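Local coordinates for protein poly-beta-hydroxybuterate polymerase (PDB 5T6O) that forms the catalytic domain of a class I polyhydroxybutyrate synthase, probably an acyltransferase that links hydroxybutyryl units into polyester without a template, at residues C46-I52 against F224-T230; G117-T123 against L145-L150; G311-P316 against G345-P349. The protein carries 1 engineered substitution. All coordinates share one frame; numbering follows the deposited sequence.

Contact 2 lies deepest, at the carboxyl ends of two neighbouring parallel strands, its centre about 5 Å from the centre of the chain. The other two lie farther out, with centres about 15 Å (contact 1) and 17 Å (contact 3) from its own, and about 21 Å from each other. In sequence both segments of contact 2 fall between the two segments of contact 1, while contact 3 follows both. Packing joins all three: Ile52 CG2 meets Phe118 CE2 at 3.7 Å, Leu146 CD2 meets Trp347 CH2 at 3.6 Å, and Ile313 CD1 touches Ile52 O. The engineered Ala119 of contact 2 occupies the probable nucleophile position of this alpha/beta hydrolase fold.

Contact 1 of 3, residues C46-I52 against F224-T230; sequences CINKYYI and FWNGDAT
Asp228 takes two partners from the 46-52 loop, one on each carboxylate oxygen. Tyr51, with CG between its backbone N and carbonyl carbon (chi1 62°), donates from OH to Asp228 OD2 over 2.7 Å on the anti lone pair, while Lys49 NZ makes a salt bridge to Asp228 OD1 at 2.9 Å, arriving on the syn side but 31° out of the carboxylate plane. Lys49 NZ also donates to Val385 O and Ala387 O of the C-terminal tail. Other bonds use the loop backbone. Trp225 NE1 gives its N-H to Lys49 O at 2.8 Å, close to the indole plane, and Thr230 OG1 donates to Cys46 O at 2.9 Å. A water accepts from Lys49 N and donates to Trp225 O and Asp228 O. Among apolar contacts, Ile52 CB makes a CH-pi contact 3.6 Å from the centroid of the Trp225 five-membered ring, with Asn48 CB against the opposite face. The indole edge turns into the face of Tyr51 in a T-shaped pair, planes 81° apart. Asp228 centres an inverse gamma turn after helix 220-227; the partner loop follows strand 40-43, a region that often contributes to the oxyanion hole in alpha/beta hydrolases.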
loop_
_atom_site.group_PDB
_atom_site.type_symbol
_atom_site.label_atom_id
_atom_site.label_comp_id
_atom_site.label_asym_id
_atom_site.label_seq_id
_atom_site.Cartn_x
_atom_site.Cartn_y
_atom_site.Cartn_z
ATOM N N CYS A 46 -12.353 -16.367 22.030
ATOM C CA CYS A 46 -11.620 -17.151 23.022
ATOM C C CYS A 46 -10.123 -16.873 22.965
ATOM O O CYS A 46 -9.349 -17.507 23.694
ATOM C CB CYS A 46 -11.897 -18.643 22.834
ATOM S SG CYS A 46 -11.549 -19.261 21.151
ATOM N N ILE A 47 -9.721 -15.939 22.109
ATOM C CA ILE A 47 -8.404 -15.312 22.128
ATOM C C ILE A 47 -8.532 -14.052 22.979
ATOM O O ILE A 47 -9.278 -13.140 22.622
ATOM C CB ILE A 47 -7.944 -15.002 20.693
ATOM C CG1 ILE A 47 -7.760 -16.327 19.929
ATOM C CG2 ILE A 47 -6.693 -14.134 20.678
ATOM C CD1 ILE A 47 -7.621 -16.169 18.410
ATOM N N ASN A 48 -7.815 -14.004 24.110
ATOM C CA ASN A 48 -8.168 -13.171 25.265
ATOM C C ASN A 48 -9.579 -13.499 25.760
ATOM O O ASN A 48 -10.212 -14.447 25.280
ATOM C CB ASN A 48 -8.034 -11.670 24.971
ATOM C CG ASN A 48 -6.584 -11.226 24.888
ATOM O OD1 ASN A 48 -5.766 -11.528 25.770
ATOM N ND2 ASN A 48 -6.257 -10.519 23.830
ATOM N N LYS A 49 -10.074 -12.746 26.735
ATOM C CA LYS A 49 -11.313 -13.100 27.416
ATOM C C LYS A 49 -12.462 -12.177 27.029
ATOM O O LYS A 49 -12.281 -11.140 26.389
ATOM C CB LYS A 49 -11.100 -13.083 28.932
ATOM C CG LYS A 49 -10.095 -14.164 29.359
ATOM C CD LYS A 49 -9.630 -13.952 30.784
ATOM C CE LYS A 49 -8.615 -15.031 31.170
ATOM N NZ LYS A 49 -8.246 -14.873 32.608
ATOM N N TYR A 50 -13.669 -12.566 27.460
ATOM C CA TYR A 50 -14.882 -11.930 26.942
ATOM C C TYR A 50 -15.014 -10.467 27.333
ATOM O O TYR A 50 -15.725 -9.721 26.646
ATOM C CB TYR A 50 -16.127 -12.675 27.428
ATOM C CG TYR A 50 -16.568 -12.352 28.843
ATOM C CD1 TYR A 50 -17.358 -11.229 29.120
ATOM C CD2 TYR A 50 -16.221 -13.184 29.902
ATOM C CE1 TYR A 50 -17.752 -10.936 30.406
ATOM C CE2 TYR A 50 -16.622 -12.903 31.189
ATOM C CZ TYR A 50 -17.393 -11.779 31.433
ATOM O OH TYR A 50 -17.794 -11.512 32.716
ATOM N N TYR A 51 -14.386 -10.048 28.431
ATOM C CA TYR A 51 -14.789 -8.809 29.081
ATOM C C TYR A 51 -14.314 -7.561 28.350
ATOM O O TYR A 51 -14.596 -6.451 28.817
ATOM C CB TYR A 51 -14.319 -8.798 30.538
ATOM C CG TYR A 51 -12.826 -8.858 30.757
ATOM C CD1 TYR A 51 -12.057 -7.693 30.748
ATOM C CD2 TYR A 51 -12.195 -10.061 31.058
ATOM C CE1 TYR A 51 -10.700 -7.735 30.971
ATOM C CE2 TYR A 51 -10.820 -10.108 31.296
ATOM C CZ TYR A 51 -10.085 -8.945 31.247
ATOM O OH TYR A 51 -8.728 -8.975 31.470
ATOM N N ILE A 52 -13.635 -7.704 27.205
ATOM C CA ILE A 52 -13.539 -6.558 26.303
ATOM C C ILE A 52 -14.937 -6.035 25.980
ATOM O O ILE A 52 -15.117 -4.839 25.727
ATOM C CB ILE A 52 -12.755 -6.928 25.017
ATOM C CG1 ILE A 52 -12.447 -5.675 24.179
ATOM C CG2 ILE A 52 -13.534 -7.948 24.169
ATOM C CD1 ILE A 52 -11.712 -4.593 24.933
ATOM N N PHE A 224 -4.412 -4.146 29.809
ATOM C CA PHE A 224 -4.716 -5.162 30.813
ATOM C C PHE A 224 -5.470 -6.334 30.201
ATOM O O PHE A 224 -5.104 -7.500 30.406
ATOM C CB PHE A 224 -5.520 -4.548 31.960
ATOM C CG PHE A 224 -6.103 -5.565 32.898
ATOM C CD1 PHE A 224 -5.307 -6.176 33.862
ATOM C CD2 PHE A 224 -7.448 -5.907 32.825
ATOM C CE1 PHE A 224 -5.835 -7.114 34.722
ATOM C CE2 PHE A 224 -7.983 -6.850 33.693
ATOM C CZ PHE A 224 -7.173 -7.443 34.649
ATOM N N TRP A 225 -6.533 -6.041 29.441
ATOM C CA TRP A 225 -7.286 -7.093 28.763
ATOM C C TRP A 225 -6.395 -7.884 27.817
ATOM O O TRP A 225 -6.388 -9.119 27.835
ATOM C CB TRP A 225 -8.459 -6.486 27.994
ATOM C CG TRP A 225 -9.088 -7.446 27.038
ATOM C CD1 TRP A 225 -9.887 -8.522 27.359
ATOM C CD2 TRP A 225 -8.977 -7.439 25.608
ATOM N NE1 TRP A 225 -10.259 -9.183 26.208
ATOM C CE2 TRP A 225 -9.728 -8.532 25.125
ATOM C CE3 TRP A 225 -8.317 -6.604 24.682
ATOM C CZ2 TRP A 225 -9.859 -8.808 23.762
ATOM C CZ3 TRP A 225 -8.431 -6.889 23.327
ATOM C CH2 TRP A 225 -9.203 -7.981 22.879
ATOM N N ASN A 226 -5.625 -7.188 26.984
ATOM C CA ASN A 226 -4.762 -7.909 26.056
ATOM C C ASN A 226 -3.726 -8.746 26.794
ATOM O O ASN A 226 -3.351 -9.825 26.321
ATOM C CB ASN A 226 -4.074 -6.925 25.111
ATOM C CG ASN A 226 -3.244 -7.619 24.066
ATOM O OD1 ASN A 226 -3.779 -8.160 23.097
ATOM N ND2 ASN A 226 -1.924 -7.592 24.240
ATOM N N GLY A 227 -3.242 -8.263 27.937
ATOM C CA GLY A 227 -2.238 -8.989 28.698
ATOM C C GLY A 227 -2.772 -10.168 29.473
ATOM O O GLY A 227 -1.991 -11.012 29.915
ATOM N N ASP A 228 -4.092 -10.233 29.635
ATOM C CA ASP A 228 -4.794 -11.310 30.340
ATOM C C ASP A 228 -4.979 -12.447 29.326
ATOM O O ASP A 228 -6.035 -12.638 28.718
ATOM C CB ASP A 228 -6.109 -10.774 30.900
ATOM C CG ASP A 228 -6.780 -11.713 31.889
ATOM O OD1 ASP A 228 -6.275 -12.831 32.115
ATOM O OD2 ASP A 228 -7.836 -11.316 32.442
ATOM N N ALA A 229 -3.901 -13.194 29.103
ATOM C CA ALA A 229 -3.842 -14.075 27.939
ATOM C C ALA A 229 -4.636 -15.365 28.158
ATOM O O ALA A 229 -4.905 -15.782 29.281
ATOM C CB ALA A 229 -2.389 -14.426 27.608
ATOM N N THR A 230 -5.025 -15.996 27.050
ATOM C CA THR A 230 -5.740 -17.258 27.113
ATOM C C THR A 230 -4.934 -18.329 26.397
ATOM O O THR A 230 -4.132 -18.030 25.511
ATOM C CB THR A 230 -7.137 -17.145 26.503
ATOM O OG1 THR A 230 -7.032 -16.689 25.144
ATOM C CG2 THR A 230 -7.975 -16.158 27.333
HETATM O O HOH W 1 -8.328 -11.243 28.294
#

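Contact 2 of 3, residues G117-T123 against L145-L150; sequences GFAVGGT and LLTTLL. Engineered in segment 117-123: Ala119 (natural residue Cys).
Leu146 is held between Gly117 and Ala119 by two backbone bonds of the parallel strand pair: Leu146 N donates to Gly117 O at 2.8 Å, and Ala119 N to Leu146 O at 3.0 Å. This is the tight end. Thr148 OG1 adds a second donor to Leu146 O at 3.1 Å, from 74° out of the carbonyl plane. The same hydroxyl oxygen sits 3.4 Å from Gly122 CA, where the helix carries no side chain. Phe118 turns its CG anti to the backbone N (chi1 174°), which brings CD1 across Leu146 CB at 3.9 Å and CE1 beside Thr147 CB. The far end is looser and partly watered. Leu150 CD2 comes no nearer than 4.1 Å to Thr123 CA, and a water accepts from Leu149 N while giving only a weak bond to Thr123 OG1. One short bond pins this end: Thr123 OG1 donates to Leu149 O at 2.7 Å in the carbonyl plane. Ala119, engineered in place of Cys, has phi 59° in a sharp strand-to-helix turn consistent with the nucleophile elbow of alpha/beta hydrolases. The two donors on Leu146 O, one backbone and one the Thr148 hydroxyl, probably help to hold the turn.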
loop_
_atom_site.group_PDB
_atom_site.type_symbol
_atom_site.label_atom_id
_atom_site.label_comp_id
_atom_site.label_asym_id
_atom_site.label_seq_id
_atom_site.Cartn_x
_atom_site.Cartn_y
_atom_site.Cartn_z
ATOM N N GLY A 117 -21.451 -12.169 17.484
ATOM C CA GLY A 117 -20.077 -12.604 17.639
ATOM C C GLY A 117 -19.148 -11.417 17.505
ATOM O O GLY A 117 -19.462 -10.434 16.837
ATOM N N PHE A 118 -17.996 -11.511 18.177
ATOM C CA PHE A 118 -16.946 -10.495 18.088
ATOM C C PHE A 118 -15.634 -11.190 17.755
ATOM O O PHE A 118 -15.234 -12.119 18.461
ATOM C CB PHE A 118 -16.812 -9.708 19.399
ATOM C CG PHE A 118 -15.636 -8.750 19.412
ATOM C CD1 PHE A 118 -15.472 -7.824 18.395
ATOM C CD2 PHE A 118 -14.713 -8.764 20.444
ATOM C CE1 PHE A 118 -14.414 -6.937 18.401
ATOM C CE2 PHE A 118 -13.641 -7.881 20.453
ATOM C CZ PHE A 118 -13.493 -6.964 19.431
ATOM N N ALA A 119 -14.979 -10.756 16.677
ATOM C CA ALA A 119 -13.648 -11.278 16.297
ATOM C C ALA A 119 -13.781 -12.783 16.077
ATOM O O ALA A 119 -14.725 -13.218 15.399
ATOM C CB ALA A 119 -12.626 -10.864 17.338
ATOM N N VAL A 120 -12.895 -13.616 16.630
ATOM C CA VAL A 120 -13.022 -15.045 16.353
ATOM C C VAL A 120 -14.339 -15.607 16.896
ATOM O O VAL A 120 -14.832 -16.617 16.383
ATOM C CB VAL A 120 -11.807 -15.836 16.896
ATOM C CG1 VAL A 120 -11.818 -15.905 18.420
ATOM C CG2 VAL A 120 -11.804 -17.232 16.285
ATOM N N GLY A 121 -14.945 -14.953 17.902
ATOM C CA GLY A 121 -16.295 -15.333 18.301
ATOM C C GLY A 121 -17.283 -15.264 17.150
ATOM O O GLY A 121 -18.204 -16.084 17.062
ATOM N N GLY A 122 -17.093 -14.309 16.240
ATOM C CA GLY A 122 -17.974 -14.217 15.091
ATOM C C GLY A 122 -17.731 -15.334 14.100
ATOM O O GLY A 122 -18.675 -15.852 13.488
ATOM N N THR A 123 -16.458 -15.705 13.915
ATOM C CA THR A 123 -16.132 -16.846 13.069
ATOM C C THR A 123 -16.711 -18.124 13.661
ATOM O O THR A 123 -17.321 -18.932 12.954
ATOM C CB THR A 123 -14.612 -16.967 12.914
ATOM O OG1 THR A 123 -14.054 -15.680 12.608
ATOM C CG2 THR A 123 -14.257 -17.957 11.807
ATOM N N LEU A 145 -22.314 -9.565 13.458
ATOM C CA LEU A 145 -20.895 -9.903 13.343
ATOM C C LEU A 145 -20.086 -8.632 13.569
ATOM O O LEU A 145 -19.993 -7.785 12.682
ATOM C CB LEU A 145 -20.605 -10.505 11.971
ATOM C CG LEU A 145 -21.304 -11.835 11.670
ATOM C CD1 LEU A 145 -20.898 -12.335 10.271
ATOM C CD2 LEU A 145 -20.962 -12.881 12.739
ATOM N N LEU A 146 -19.506 -8.493 14.760
ATOM C CA LEU A 146 -18.633 -7.367 15.052
ATOM C C LEU A 146 -17.194 -7.762 14.739
ATOM O O LEU A 146 -16.668 -8.711 15.335
ATOM C CB LEU A 146 -18.757 -6.945 16.517
ATOM C CG LEU A 146 -20.164 -6.599 17.014
ATOM C CD1 LEU A 146 -20.069 -6.082 18.451
ATOM C CD2 LEU A 146 -20.841 -5.556 16.124
ATOM N N THR A 147 -16.570 -7.060 13.788
ATOM C CA THR A 147 -15.133 -7.203 13.554
ATOM C C THR A 147 -14.755 -8.669 13.336
ATOM O O THR A 147 -13.846 -9.210 13.969
ATOM C CB THR A 147 -14.366 -6.587 14.730
ATOM O OG1 THR A 147 -14.917 -5.296 14.982
ATOM C CG2 THR A 147 -12.895 -6.412 14.425
ATOM N N THR A 148 -15.463 -9.319 12.419
ATOM C CA THR A 148 -15.358 -10.766 12.230
ATOM C C THR A 148 -14.711 -11.087 10.890
ATOM O O THR A 148 -15.107 -10.539 9.860
ATOM C CB THR A 148 -16.748 -11.400 12.301
ATOM O OG1 THR A 148 -17.277 -11.218 13.617
ATOM C CG2 THR A 148 -16.709 -12.893 11.930
ATOM N N LEU A 149 -13.731 -11.986 10.898
ATOM C CA LEU A 149 -13.187 -12.523 9.658
ATOM C C LEU A 149 -13.962 -13.777 9.274
ATOM O O LEU A 149 -14.065 -14.717 10.069
ATOM C CB LEU A 149 -11.699 -12.843 9.808
ATOM C CG LEU A 149 -10.786 -11.625 9.944
ATOM C CD1 LEU A 149 -9.356 -12.066 10.330
ATOM C CD2 LEU A 149 -10.786 -10.820 8.643
ATOM N N LEU A 150 -14.534 -13.770 8.073
ATOM C CA LEU A 150 -15.003 -14.978 7.411
ATOM C C LEU A 150 -14.190 -15.277 6.160
ATOM O O LEU A 150 -13.774 -16.428 5.933
ATOM C CB LEU A 150 -16.491 -14.844 7.047
ATOM C CG LEU A 150 -17.463 -14.625 8.210
ATOM C CD1 LEU A 150 -18.895 -14.511 7.679
ATOM C CD2 LEU A 150 -17.347 -15.727 9.272
HETATM O O HOH W 2 -12.363 -12.778 13.368
#

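Contact 3 of 3, residues G311-P316 against G345-P349; sequences GVINPP and GSWWP
Ser346 OG stands between the two segments, donating to Asn314 O at 2.7 Å and accepting from Trp348 N at 2.8 Å. It reaches both because its hydroxyl swings away from the serine's own backbone N (chi1 171°); the acceptor carbonyl points almost straight at it, and the bond from Trp348 N is a capping bond in the turn that leads into the helix. The two tryptophans leave the chain differently. Trp347 holds CG between its backbone N and carbonyl carbon (chi1 61°), which carries NE1 to Gly311 O at 3.0 Å, with the oxygen in the indole plane. Trp348 instead sets CG beside its N (chi1 -70°), and its NE1 donates to Val312 O at 2.8 Å, again edge-on. Trp348 CD1 rests over the centre of the Trp347 face. Pro315 CA lies over the Trp348 six-membered ring in a CH-pi contact, 3.8 Å from its centroid. Pro316 crosses the same indole at about a right angle, its CD 3.4 Å from Trp348 CE3, while Pro316 CB meets Pro349 CG. One water links Pro316 O to Ser346 N, and another accepts a hydrogen bond from Asn314 ND2, which also donates to Lys320 O. The chemistry implies a neutral junction: two indole N-H groups serve carbonyls at the end of helix 308-312, a serine hydroxyl serves one in the loop beyond, and Pro315 packs on the Trp348 face.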
loop_
_atom_site.group_PDB
_atom_site.type_symbol
_atom_site.label_atom_id
_atom_site.label_comp_id
_atom_site.label_asym_id
_atom_site.label_seq_id
_atom_site.Cartn_x
_atom_site.Cartn_y
_atom_site.Cartn_z
ATOM N N GLY A 311 -12.582 1.477 17.841
ATOM C CA GLY A 311 -13.728 1.631 16.956
ATOM C C GLY A 311 -14.956 0.883 17.443
ATOM O O GLY A 311 -16.078 1.389 17.349
ATOM N N VAL A 312 -14.769 -0.340 17.949
ATOM C CA VAL A 312 -15.912 -1.123 18.405
ATOM C C VAL A 312 -16.420 -0.604 19.739
ATOM O O VAL A 312 -17.629 -0.456 19.943
ATOM C CB VAL A 312 -15.558 -2.624 18.481
ATOM C CG1 VAL A 312 -15.228 -3.137 17.130
ATOM C CG2 VAL A 312 -14.391 -2.888 19.420
ATOM N N ILE A 313 -15.512 -0.312 20.663
ATOM C CA ILE A 313 -15.904 0.127 22.005
ATOM C C ILE A 313 -15.952 1.649 21.972
ATOM O O ILE A 313 -15.004 2.338 22.372
ATOM C CB ILE A 313 -14.946 -0.408 23.085
ATOM C CG1 ILE A 313 -14.846 -1.938 23.015
ATOM C CG2 ILE A 313 -15.384 0.074 24.492
ATOM C CD1 ILE A 313 -16.190 -2.680 22.972
ATOM N N ASN A 314 -17.068 2.193 21.467
ATOM C CA ASN A 314 -17.262 3.639 21.362
ATOM C C ASN A 314 -18.658 3.962 21.877
ATOM O O ASN A 314 -19.603 4.097 21.089
ATOM C CB ASN A 314 -17.076 4.125 19.919
ATOM C CG ASN A 314 -17.189 5.626 19.800
ATOM O OD1 ASN A 314 -16.928 6.353 20.769
ATOM N ND2 ASN A 314 -17.600 6.109 18.623
ATOM N N PRO A 315 -18.830 4.072 23.192
ATOM C CA PRO A 315 -20.177 4.265 23.757
ATOM C C PRO A 315 -20.742 5.612 23.348
ATOM O O PRO A 315 -20.008 6.613 23.316
ATOM C CB PRO A 315 -19.955 4.195 25.278
ATOM C CG PRO A 315 -18.578 3.669 25.473
ATOM C CD PRO A 315 -17.790 3.982 24.228
ATOM N N PRO A 316 -22.043 5.681 23.047
ATOM C CA PRO A 316 -22.597 6.915 22.467
ATOM C C PRO A 316 -22.649 8.092 23.415
ATOM O O PRO A 316 -22.668 9.232 22.929
ATOM C CB PRO A 316 -24.009 6.506 22.023
ATOM C CG PRO A 316 -24.328 5.266 22.827
ATOM C CD PRO A 316 -23.011 4.569 23.031
ATOM N N GLY A 345 -20.457 10.553 15.681
ATOM C CA GLY A 345 -20.587 9.781 16.901
ATOM C C GLY A 345 -20.666 8.279 16.682
ATOM O O GLY A 345 -20.315 7.728 15.634
ATOM N N SER A 346 -21.169 7.619 17.714
ATOM C CA SER A 346 -21.116 6.169 17.815
ATOM C C SER A 346 -22.066 5.489 16.837
ATOM O O SER A 346 -23.154 5.995 16.536
ATOM C CB SER A 346 -21.476 5.743 19.240
ATOM O OG SER A 346 -21.635 4.332 19.314
ATOM N N TRP A 347 -21.652 4.303 16.371
ATOM C CA TRP A 347 -22.518 3.417 15.606
ATOM C C TRP A 347 -23.441 2.589 16.492
ATOM O O TRP A 347 -24.335 1.923 15.962
ATOM C CB TRP A 347 -21.673 2.483 14.728
ATOM C CG TRP A 347 -20.745 1.596 15.534
ATOM C CD1 TRP A 347 -19.467 1.888 15.942
ATOM C CD2 TRP A 347 -21.042 0.291 16.062
ATOM N NE1 TRP A 347 -18.955 0.843 16.681
ATOM C CE2 TRP A 347 -19.901 -0.146 16.770
ATOM C CE3 TRP A 347 -22.161 -0.549 16.001
ATOM C CZ2 TRP A 347 -19.844 -1.398 17.408
ATOM C CZ3 TRP A 347 -22.107 -1.775 16.635
ATOM C CH2 TRP A 347 -20.955 -2.190 17.333
ATOM N N TRP A 348 -23.263 2.610 17.819
ATOM C CA TRP A 348 -24.087 1.746 18.666
ATOM C C TRP A 348 -25.576 2.027 18.503
ATOM O O TRP A 348 -26.342 1.052 18.409
ATOM C CB TRP A 348 -23.689 1.860 20.149
ATOM C CG TRP A 348 -22.354 1.259 20.497
ATOM C CD1 TRP A 348 -21.395 0.806 19.634
ATOM C CD2 TRP A 348 -21.857 1.021 21.814
ATOM N NE1 TRP A 348 -20.309 0.327 20.343
ATOM C CE2 TRP A 348 -20.572 0.452 21.684
ATOM C CE3 TRP A 348 -22.369 1.254 23.094
ATOM C CZ2 TRP A 348 -19.800 0.098 22.784
ATOM C CZ3 TRP A 348 -21.596 0.904 24.195
ATOM C CH2 TRP A 348 -20.326 0.325 24.029
ATOM N N PRO A 349 -26.054 3.283 18.461
ATOM C CA PRO A 349 -27.496 3.494 18.245
ATOM C C PRO A 349 -28.003 2.934 16.929
ATOM O O PRO A 349 -29.154 2.481 16.866
ATOM C CB PRO A 349 -27.638 5.023 18.298
ATOM C CG PRO A 349 -26.519 5.462 19.182
ATOM C CD PRO A 349 -25.379 4.549 18.808
HETATM O O HOH W 3 -18.444 5.186 16.054
HETATM O O HOH W 4 -22.013 9.218 19.880
#